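Integral membrane indolylacetylinositol arabinosyltransferase EmbC (Mycolicibacterium smegmatis, PDB 7BVE) is a membrane-embedded arabinosyltransferase that probably polymerises arabinose into the arabinan of the mycobacterial cell wall. Local coordinates at residues 146-157 against 169-180; 49-58 against 1047-1055. One frame throughout, in Å; residues are numbered along the deposited sequence.

Contact 1: residues 146-157 against 169-180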
loop_
_atom_site.group_PDB
_atom_site.type_symbol
_atom_site.label_atom_id
_atom_site.label_comp_id
_atom_site.label_asym_id
_atom_site.label_seq_id
_atom_site.Cartn_x
_atom_site.Cartn_y
_atom_site.Cartn_z
ATOM N N HIS A 146 31.684 -8.207 -29.576
ATOM C CA HIS A 146 31.689 -9.274 -28.588
ATOM C C HIS A 146 31.091 -8.744 -27.296
ATOM O O HIS A 146 30.658 -7.595 -27.215
ATOM C CB HIS A 146 33.097 -9.801 -28.313
ATOM C CG HIS A 146 33.742 -10.455 -29.486
ATOM N ND1 HIS A 146 33.335 -11.678 -29.970
ATOM C CD2 HIS A 146 34.793 -10.079 -30.248
ATOM C CE1 HIS A 146 34.093 -12.017 -30.995
ATOM N NE2 HIS A 146 34.986 -11.065 -31.185
ATOM N N ALA A 147 31.108 -9.582 -26.263
ATOM C CA ALA A 147 30.542 -9.214 -24.972
ATOM C C ALA A 147 31.432 -8.286 -24.165
ATOM O O ALA A 147 30.987 -7.784 -23.132
ATOM C CB ALA A 147 30.248 -10.471 -24.158
ATOM N N ASP A 148 32.664 -8.042 -24.607
ATOM C CA ASP A 148 33.594 -7.204 -23.865
ATOM C C ASP A 148 34.061 -5.989 -24.659
ATOM O O ASP A 148 34.307 -4.931 -24.073
ATOM C CB ASP A 148 34.786 -8.043 -23.416
ATOM C CG ASP A 148 35.402 -8.827 -24.546
ATOM O OD1 ASP A 148 34.840 -8.811 -25.655
ATOM O OD2 ASP A 148 36.450 -9.465 -24.327
ATOM N N LYS A 149 34.177 -6.107 -25.980
ATOM C CA LYS A 149 34.616 -4.970 -26.777
ATOM C C LYS A 149 34.037 -5.033 -28.185
ATOM O O LYS A 149 33.851 -6.115 -28.744
ATOM C CB LYS A 149 36.147 -4.896 -26.834
ATOM C CG LYS A 149 36.820 -6.087 -27.477
ATOM C CD LYS A 149 38.318 -5.901 -27.539
ATOM C CE LYS A 149 38.983 -7.088 -28.212
ATOM N NZ LYS A 149 40.462 -6.938 -28.287
ATOM N N VAL A 150 33.739 -3.858 -28.735
ATOM C CA VAL A 150 33.414 -3.683 -30.145
ATOM C C VAL A 150 34.550 -2.895 -30.775
ATOM O O VAL A 150 35.275 -2.180 -30.076
ATOM C CB VAL A 150 32.064 -2.973 -30.347
ATOM C CG1 VAL A 150 30.950 -3.795 -29.757
ATOM C CG2 VAL A 150 32.071 -1.612 -29.718
ATOM N N THR A 151 34.726 -3.042 -32.085
ATOM C CA THR A 151 35.900 -2.485 -32.753
ATOM C C THR A 151 35.633 -2.337 -34.243
ATOM O O THR A 151 35.135 -3.261 -34.881
ATOM C CB THR A 151 37.142 -3.346 -32.489
ATOM O OG1 THR A 151 38.221 -2.926 -33.335
ATOM C CG2 THR A 151 36.875 -4.832 -32.645
ATOM N N GLY A 152 35.936 -1.160 -34.785
ATOM C CA GLY A 152 35.863 -0.937 -36.213
ATOM C C GLY A 152 37.174 -0.430 -36.767
ATOM O O GLY A 152 37.998 0.110 -36.041
ATOM N N GLU A 153 37.360 -0.608 -38.075
ATOM C CA GLU A 153 38.622 -0.230 -38.702
ATOM C C GLU A 153 38.521 -0.021 -40.205
ATOM O O GLU A 153 38.157 -0.946 -40.931
ATOM C CB GLU A 153 39.687 -1.291 -38.438
ATOM C CG GLU A 153 41.024 -0.950 -39.059
ATOM C CD GLU A 153 42.087 -1.982 -38.778
ATOM O OE1 GLU A 153 41.781 -2.984 -38.101
ATOM O OE2 GLU A 153 43.228 -1.794 -39.244
ATOM N N PHE A 154 38.872 1.167 -40.688
ATOM C CA PHE A 154 39.045 1.424 -42.117
ATOM C C PHE A 154 40.446 0.961 -42.495
ATOM O O PHE A 154 41.435 1.614 -42.162
ATOM C CB PHE A 154 38.851 2.899 -42.445
ATOM C CG PHE A 154 37.428 3.377 -42.360
ATOM C CD1 PHE A 154 36.562 3.212 -43.428
ATOM C CD2 PHE A 154 36.966 4.015 -41.228
ATOM C CE1 PHE A 154 35.262 3.669 -43.367
ATOM C CE2 PHE A 154 35.660 4.469 -41.157
ATOM C CZ PHE A 154 34.807 4.290 -42.231
ATOM N N VAL A 155 40.532 -0.165 -43.197
ATOM C CA VAL A 155 41.814 -0.802 -43.479
ATOM C C VAL A 155 42.398 -0.184 -44.744
ATOM O O VAL A 155 41.990 -0.521 -45.854
ATOM C CB VAL A 155 41.666 -2.317 -43.626
ATOM C CG1 VAL A 155 43.017 -2.964 -43.869
ATOM C CG2 VAL A 155 40.995 -2.900 -42.404
ATOM N N GLY A 156 43.377 0.701 -44.580
ATOM C CA GLY A 156 44.036 1.297 -45.723
ATOM C C GLY A 156 44.411 2.755 -45.564
ATOM O O GLY A 156 45.338 3.226 -46.228
ATOM N N LEU A 157 43.718 3.487 -44.698
ATOM C CA LEU A 157 43.971 4.912 -44.539
ATOM C C LEU A 157 44.226 5.254 -43.078
ATOM O O LEU A 157 43.910 4.485 -42.167
ATOM C CB LEU A 157 42.812 5.744 -45.113
ATOM C CG LEU A 157 41.359 5.643 -44.643
ATOM C CD1 LEU A 157 41.041 6.588 -43.506
ATOM C CD2 LEU A 157 40.464 5.950 -45.809
ATOM N N ALA A 169 46.556 4.611 -38.376
ATOM C CA ALA A 169 45.758 3.515 -38.947
ATOM C C ALA A 169 44.397 3.390 -38.254
ATOM O O ALA A 169 44.154 2.465 -37.479
ATOM C CB ALA A 169 46.529 2.190 -38.908
ATOM N N VAL A 170 43.540 4.381 -38.544
ATOM C CA VAL A 170 42.322 4.753 -37.814
ATOM C C VAL A 170 41.416 3.598 -37.388
ATOM O O VAL A 170 41.003 2.763 -38.196
ATOM C CB VAL A 170 41.543 5.792 -38.650
ATOM C CG1 VAL A 170 41.402 5.335 -40.072
ATOM C CG2 VAL A 170 40.167 6.066 -38.059
ATOM N N ARG A 171 41.135 3.541 -36.088
ATOM C CA ARG A 171 40.330 2.497 -35.479
ATOM C C ARG A 171 39.403 3.146 -34.465
ATOM O O ARG A 171 39.333 4.371 -34.349
ATOM C CB ARG A 171 41.200 1.439 -34.797
ATOM C CG ARG A 171 42.070 0.631 -35.733
ATOM C CD ARG A 171 42.890 -0.400 -34.997
ATOM N NE ARG A 171 42.054 -1.475 -34.480
ATOM C CZ ARG A 171 42.496 -2.455 -33.702
ATOM N NH1 ARG A 171 41.662 -3.395 -33.281
ATOM N NH2 ARG A 171 43.774 -2.500 -33.348
ATOM N N GLY A 172 38.693 2.312 -33.722
ATOM C CA GLY A 172 37.872 2.787 -32.632
ATOM C C GLY A 172 37.367 1.616 -31.827
ATOM O O GLY A 172 36.839 0.665 -32.395
ATOM N N GLU A 173 37.526 1.665 -30.512
ATOM C CA GLU A 173 37.121 0.573 -29.646
ATOM C C GLU A 173 36.289 1.122 -28.502
ATOM O O GLU A 173 36.463 2.263 -28.074
ATOM C CB GLU A 173 38.326 -0.193 -29.092
ATOM C CG GLU A 173 39.116 -0.962 -30.132
ATOM C CD GLU A 173 40.170 -0.117 -30.813
ATOM O OE1 GLU A 173 40.354 1.045 -30.403
ATOM O OE2 GLU A 173 40.815 -0.609 -31.761
ATOM N N ARG A 174 35.363 0.300 -28.021
ATOM C CA ARG A 174 34.545 0.638 -26.861
ATOM C C ARG A 174 34.536 -0.569 -25.935
ATOM O O ARG A 174 34.047 -1.636 -26.312
ATOM C CB ARG A 174 33.125 1.022 -27.266
ATOM C CG ARG A 174 33.019 2.271 -28.114
ATOM C CD ARG A 174 33.440 3.499 -27.336
ATOM N NE ARG A 174 33.187 4.731 -28.076
ATOM C CZ ARG A 174 34.036 5.270 -28.944
ATOM N NH1 ARG A 174 35.194 4.682 -29.199
ATOM N NH2 ARG A 174 33.721 6.395 -29.566
ATOM N N SER A 175 35.078 -0.407 -24.734
ATOM C CA SER A 175 35.191 -1.492 -23.773
ATOM C C SER A 175 34.612 -1.067 -22.431
ATOM O O SER A 175 34.281 0.099 -22.208
ATOM C CB SER A 175 36.649 -1.922 -23.609
ATOM O OG SER A 175 37.170 -2.399 -24.835
ATOM N N GLY A 176 34.492 -2.037 -21.530
ATOM C CA GLY A 176 33.974 -1.760 -20.207
ATOM C C GLY A 176 32.470 -1.780 -20.097
ATOM O O GLY A 176 31.932 -1.430 -19.043
ATOM N N TYR A 177 31.777 -2.190 -21.152
ATOM C CA TYR A 177 30.324 -2.234 -21.194
ATOM C C TYR A 177 29.944 -3.158 -22.338
ATOM O O TYR A 177 30.739 -3.393 -23.250
ATOM C CB TYR A 177 29.728 -0.833 -21.374
ATOM C CG TYR A 177 28.222 -0.747 -21.350
ATOM C CD1 TYR A 177 27.516 -0.953 -20.177
ATOM C CD2 TYR A 177 27.512 -0.420 -22.492
ATOM C CE1 TYR A 177 26.142 -0.863 -20.149
ATOM C CE2 TYR A 177 26.139 -0.325 -22.476
ATOM C CZ TYR A 177 25.460 -0.547 -21.302
ATOM O OH TYR A 177 24.087 -0.454 -21.277
ATOM N N ASP A 178 28.730 -3.699 -22.270
ATOM C CA ASP A 178 28.259 -4.666 -23.257
ATOM C C ASP A 178 27.573 -3.888 -24.378
ATOM O O ASP A 178 26.406 -3.510 -24.284
ATOM C CB ASP A 178 27.343 -5.685 -22.592
ATOM C CG ASP A 178 27.201 -6.954 -23.390
ATOM O OD1 ASP A 178 27.701 -7.003 -24.526
ATOM O OD2 ASP A 178 26.634 -7.928 -22.862
ATOM N N PHE A 179 28.321 -3.631 -25.450
ATOM C CA PHE A 179 27.842 -2.853 -26.587
ATOM C C PHE A 179 27.388 -3.730 -27.738
ATOM O O PHE A 179 27.612 -3.374 -28.896
ATOM C CB PHE A 179 28.920 -1.901 -27.102
ATOM C CG PHE A 179 29.239 -0.768 -26.183
ATOM C CD1 PHE A 179 28.391 0.318 -26.085
ATOM C CD2 PHE A 179 30.413 -0.766 -25.452
ATOM C CE1 PHE A 179 28.688 1.363 -25.254
ATOM C CE2 PHE A 179 30.716 0.276 -24.623
ATOM C CZ PHE A 179 29.853 1.340 -24.519
ATOM N N ARG A 180 26.797 -4.871 -27.463
ATOM C CA ARG A 180 26.329 -5.694 -28.563
ATOM C C ARG A 180 25.040 -5.117 -29.133
ATOM O O ARG A 180 24.162 -4.705 -28.370
ATOM C CB ARG A 180 26.125 -7.133 -28.122
ATOM C CG ARG A 180 27.416 -7.886 -27.984
ATOM C CD ARG A 180 27.214 -9.332 -27.629
ATOM N NE ARG A 180 26.816 -9.516 -26.245
ATOM C CZ ARG A 180 26.498 -10.688 -25.721
ATOM N NH1 ARG A 180 26.157 -10.778 -24.451
ATOM N NH2 ARG A 180 26.530 -11.773 -26.468
#
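G172 O is held from the facing strand by G152 N, 3.1 Å away, with T151 CA at 3.3 Å adding a CA-H...O contact. Two residues on, R174 N bonds V150 O at 3.2 Å; the return bonds of both hydrogen-bonded pairs are weak. These bonds set antiparallel strands 149-155 and 171-175, whose axes run at 172°, into register. On the face carrying T151, E153, R171 and E173, the guanidinium of R171 is the common partner. E173, bent at chi2 (86°), brings OE2 over one face of it, 3.1 Å from R171 NE; the oxygen sits well above the guanidinium plane, so the attraction is between charges and not a directed hydrogen bond. E153 comes up extended, its CG against R171 CG (3.8 Å), and its OE1 makes a long salt bridge to R171 NE, oblique to the guanidinium. R171 NH1 reaches T151 OG1 at the guanidinium edge in a weak bond. On the other face V150 lays CG1 against F179 CB (3.8 Å) and CG2 against R174 CB. Past the strands, V170 CG1 meets L157 CD1 (3.7 Å). At the other end D178 is gripped side-on by R180 NE and NH1, one to each carboxylate oxygen, while A147 CB rests on a guanidinium face; A65 O and P1070 O also hold R180. Strand 171-175 is the outermost strand of a seven-stranded antiparallel sheet in the concanavalin-like domain. Strand 149-155 bonds on its far side to 140-145, and F154 packs onto strand 123-129 and helix 130-133.

Contact 2: residues 49-58 against 1047-1055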
loop_
_atom_site.group_PDB
_atom_site.type_symbol
_atom_site.label_atom_id
_atom_site.label_comp_id
_atom_site.label_asym_id
_atom_site.label_seq_id
_atom_site.Cartn_x
_atom_site.Cartn_y
_atom_site.Cartn_z
ATOM N N GLN A 49 22.669 -13.869 -49.317
ATOM C CA GLN A 49 22.165 -15.214 -49.537
ATOM C C GLN A 49 22.381 -15.648 -50.980
ATOM O O GLN A 49 23.086 -16.626 -51.248
ATOM C CB GLN A 49 20.679 -15.290 -49.172
ATOM C CG GLN A 49 20.310 -14.946 -47.725
ATOM C CD GLN A 49 20.900 -15.889 -46.701
ATOM O OE1 GLN A 49 21.145 -17.059 -46.981
ATOM N NE2 GLN A 49 21.071 -15.398 -45.484
ATOM N N ASN A 50 21.799 -14.917 -51.925
ATOM C CA ASN A 50 21.864 -15.279 -53.330
ATOM C C ASN A 50 22.824 -14.402 -54.119
ATOM O O ASN A 50 22.829 -14.461 -55.351
ATOM C CB ASN A 50 20.469 -15.219 -53.939
ATOM C CG ASN A 50 19.541 -16.249 -53.341
ATOM O OD1 ASN A 50 19.930 -17.394 -53.118
ATOM N ND2 ASN A 50 18.310 -15.845 -53.062
ATOM N N GLY A 51 23.634 -13.594 -53.442
ATOM C CA GLY A 51 24.615 -12.781 -54.126
ATOM C C GLY A 51 24.119 -11.432 -54.581
ATOM O O GLY A 51 24.749 -10.809 -55.439
ATOM N N VAL A 52 23.001 -10.957 -54.033
ATOM C CA VAL A 52 22.456 -9.650 -54.375
ATOM C C VAL A 52 22.147 -8.888 -53.096
ATOM O O VAL A 52 21.988 -9.468 -52.021
ATOM C CB VAL A 52 21.184 -9.744 -55.246
ATOM C CG1 VAL A 52 21.502 -10.301 -56.619
ATOM C CG2 VAL A 52 20.145 -10.607 -54.565
ATOM N N TRP A 53 22.066 -7.569 -53.229
ATOM C CA TRP A 53 21.664 -6.703 -52.128
ATOM C C TRP A 53 20.180 -6.897 -51.860
ATOM O O TRP A 53 19.337 -6.353 -52.578
ATOM C CB TRP A 53 21.948 -5.248 -52.470
ATOM C CG TRP A 53 23.370 -4.904 -52.581
ATOM C CD1 TRP A 53 24.112 -4.866 -53.715
ATOM C CD2 TRP A 53 24.231 -4.498 -51.523
ATOM N NE1 TRP A 53 25.392 -4.481 -53.431
ATOM C CE2 TRP A 53 25.491 -4.248 -52.087
ATOM C CE3 TRP A 53 24.060 -4.331 -50.149
ATOM C CZ2 TRP A 53 26.575 -3.841 -51.327
ATOM C CZ3 TRP A 53 25.136 -3.927 -49.397
ATOM C CH2 TRP A 53 26.376 -3.681 -49.986
ATOM N N GLN A 54 19.855 -7.660 -50.826
ATOM C CA GLN A 54 18.467 -7.960 -50.504
ATOM C C GLN A 54 18.341 -8.007 -48.994
ATOM O O GLN A 54 19.093 -8.730 -48.341
ATOM C CB GLN A 54 18.034 -9.285 -51.130
ATOM C CG GLN A 54 16.584 -9.677 -50.882
ATOM C CD GLN A 54 15.598 -8.755 -51.566
ATOM O OE1 GLN A 54 15.822 -8.315 -52.691
ATOM N NE2 GLN A 54 14.492 -8.469 -50.893
ATOM N N SER A 55 17.413 -7.236 -48.448
ATOM C CA SER A 55 17.185 -7.249 -47.017
ATOM C C SER A 55 16.516 -8.549 -46.599
ATOM O O SER A 55 15.652 -9.079 -47.299
ATOM C CB SER A 55 16.313 -6.069 -46.620
ATOM O OG SER A 55 16.922 -4.858 -47.009
ATOM N N VAL A 56 16.931 -9.075 -45.450
ATOM C CA VAL A 56 16.322 -10.281 -44.904
ATOM C C VAL A 56 15.686 -9.920 -43.575
ATOM O O VAL A 56 15.743 -8.766 -43.147
ATOM C CB VAL A 56 17.331 -11.428 -44.743
ATOM C CG1 VAL A 56 17.926 -11.797 -46.075
ATOM C CG2 VAL A 56 18.404 -11.056 -43.761
ATOM N N ASP A 57 15.070 -10.892 -42.914
ATOM C CA ASP A 57 14.304 -10.617 -41.706
ATOM C C ASP A 57 14.486 -11.785 -40.748
ATOM O O ASP A 57 13.887 -12.843 -40.943
ATOM C CB ASP A 57 12.836 -10.406 -42.050
ATOM C CG ASP A 57 12.095 -9.668 -40.982
ATOM O OD1 ASP A 57 12.709 -9.348 -39.951
ATOM O OD2 ASP A 57 10.899 -9.384 -41.183
ATOM N N ALA A 58 15.303 -11.593 -39.714
ATOM C CA ALA A 58 15.658 -12.657 -38.775
ATOM C C ALA A 58 15.623 -12.126 -37.351
ATOM O O ALA A 58 16.659 -11.787 -36.777
ATOM C CB ALA A 58 17.038 -13.221 -39.107
ATOM N N TYR A 1047 10.058 -2.518 -44.104
ATOM C CA TYR A 1047 10.539 -2.906 -45.422
ATOM C C TYR A 1047 9.716 -4.089 -45.918
ATOM O O TYR A 1047 9.901 -5.214 -45.426
ATOM C CB TYR A 1047 12.030 -3.265 -45.411
ATOM C CG TYR A 1047 13.006 -2.122 -45.219
ATOM C CD1 TYR A 1047 12.586 -0.806 -45.099
ATOM C CD2 TYR A 1047 14.359 -2.357 -45.241
ATOM C CE1 TYR A 1047 13.499 0.223 -44.939
ATOM C CE2 TYR A 1047 15.267 -1.344 -45.096
ATOM C CZ TYR A 1047 14.840 -0.064 -44.945
ATOM O OH TYR A 1047 15.778 0.926 -44.800
ATOM N N PRO A 1048 8.811 -3.900 -46.881
ATOM C CA PRO A 1048 7.965 -5.014 -47.324
ATOM C C PRO A 1048 8.688 -6.050 -48.165
ATOM O O PRO A 1048 8.194 -7.178 -48.280
ATOM C CB PRO A 1048 6.872 -4.316 -48.135
ATOM C CG PRO A 1048 6.894 -2.894 -47.665
ATOM C CD PRO A 1048 8.325 -2.613 -47.388
ATOM N N ASP A 1049 9.834 -5.714 -48.755
ATOM C CA ASP A 1049 10.603 -6.625 -49.596
ATOM C C ASP A 1049 11.644 -7.422 -48.818
ATOM O O ASP A 1049 12.659 -7.835 -49.392
ATOM C CB ASP A 1049 11.271 -5.845 -50.726
ATOM C CG ASP A 1049 12.109 -4.680 -50.218
ATOM O OD1 ASP A 1049 12.053 -4.370 -49.008
ATOM O OD2 ASP A 1049 12.837 -4.075 -51.029
ATOM N N ALA A 1050 11.423 -7.648 -47.530
ATOM C CA ALA A 1050 12.368 -8.353 -46.674
ATOM C C ALA A 1050 11.876 -9.781 -46.486
ATOM O O ALA A 1050 10.938 -10.030 -45.727
ATOM C CB ALA A 1050 12.517 -7.633 -45.341
ATOM N N GLN A 1051 12.518 -10.719 -47.174
ATOM C CA GLN A 1051 12.188 -12.124 -47.036
ATOM C C GLN A 1051 12.692 -12.647 -45.693
ATOM O O GLN A 1051 13.502 -11.996 -45.038
ATOM C CB GLN A 1051 12.814 -12.914 -48.183
ATOM C CG GLN A 1051 12.322 -12.495 -49.554
ATOM C CD GLN A 1051 10.853 -12.786 -49.754
ATOM O OE1 GLN A 1051 10.352 -13.827 -49.336
ATOM N NE2 GLN A 1051 10.148 -11.857 -50.388
ATOM N N PRO A 1052 12.210 -13.800 -45.240
ATOM C CA PRO A 1052 12.853 -14.441 -44.091
ATOM C C PRO A 1052 14.231 -14.963 -44.459
ATOM O O PRO A 1052 14.551 -15.206 -45.625
ATOM C CB PRO A 1052 11.898 -15.583 -43.737
ATOM C CG PRO A 1052 10.600 -15.137 -44.245
ATOM C CD PRO A 1052 10.894 -14.401 -45.509
ATOM N N ALA A 1053 15.065 -15.113 -43.439
ATOM C CA ALA A 1053 16.429 -15.575 -43.635
ATOM C C ALA A 1053 16.457 -17.096 -43.629
ATOM O O ALA A 1053 15.487 -17.759 -43.257
ATOM C CB ALA A 1053 17.340 -14.994 -42.562
ATOM N N ARG A 1054 17.584 -17.674 -44.034
ATOM C CA ARG A 1054 17.782 -19.113 -43.888
ATOM C C ARG A 1054 19.058 -19.299 -43.072
ATOM O O ARG A 1054 20.010 -18.526 -43.207
ATOM C CB ARG A 1054 17.841 -19.816 -45.237
ATOM C CG ARG A 1054 19.035 -19.497 -46.098
ATOM C CD ARG A 1054 18.884 -20.126 -47.456
ATOM N NE ARG A 1054 17.821 -19.481 -48.216
ATOM C CZ ARG A 1054 17.350 -19.941 -49.368
ATOM N NH1 ARG A 1054 17.846 -21.055 -49.889
ATOM N NH2 ARG A 1054 16.381 -19.293 -49.996
ATOM N N LEU A 1055 19.046 -20.286 -42.189
ATOM C CA LEU A 1055 20.142 -20.448 -41.255
ATOM C C LEU A 1055 20.965 -21.676 -41.613
ATOM O O LEU A 1055 20.439 -22.685 -42.087
ATOM C CB LEU A 1055 19.612 -20.576 -39.832
ATOM C CG LEU A 1055 18.733 -19.430 -39.348
ATOM C CD1 LEU A 1055 18.309 -19.678 -37.920
ATOM C CD2 LEU A 1055 19.431 -18.105 -39.491
#
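Segments 49-58 and 1047-1055 meet as a very short, weakly bonded parallel pair, 56-57 beside 1051-1052, with D57 N 2.9 Å from Q1051 O. The backbones also touch through CA-H...O contacts: A1050 CA lies 3.4 Å from S55 O, and V56 CA faces Q1051 O at 3.3 Å. A type I turn from Y1047 to A1050 brings the second chain up to this meeting. Small apolar groups pack at the centre. A1053 points its CB at the first segment, where it meets A58 CB at 3.9 Å and V56 CB at 4.2 Å; L45 of strand 38-46 lies against both alanines. D57 touches through its CB, which lies against Q1051 O at 3.4 Å. Farther along, Q49 and R1054 run alongside one another with their ends pointing opposite ways, amide and guanidinium planes 25° apart. The touching part of the arginine is aliphatic: CG, set between backbone N and carbonyl carbon (chi1 67°), lies 3.3 Å from Q49 OE1, and CD follows behind. At the turn end, S55 OG stands 4.0 Å from Y1047 CD2, obliquely to the ring. That hydroxyl takes a hydrogen bond from T188 N, while the tyrosine ring packs on F187 with the two planes roughly perpendicular. No salt bridge crosses between the segments. Here the N-terminal concanavalin-like domain and the C-terminal domain join through close backbone approach with its CA-H...O contacts, the small apolar cluster of V56, A58 and A1053, and the passage of Q49 along the aliphatic part of R1054, a contact of shape more than of charge.

The two contacts lie on the same side of the chain's centre, with their own centres about 27 Å apart and nearest atoms about 13 Å apart. In sequence, 49-58 comes first, then both segments of contact 1, and finally 1047-1055, after the whole transmembrane part. One seven-stranded antiparallel sheet relates them: contact 1 forms one edge, at strand 171-175, whereas strand 38-46 precedes 49-58 and strand 1056-1062, the opposite edge, follows 1047-1055. Contact 1 adds a locally paired edge to the concanavalin-like domain, its end also touching the C-terminal tail; contact 2 ties that domain to the C-terminal one, bringing a segment from early in the sequence beside one from near its end.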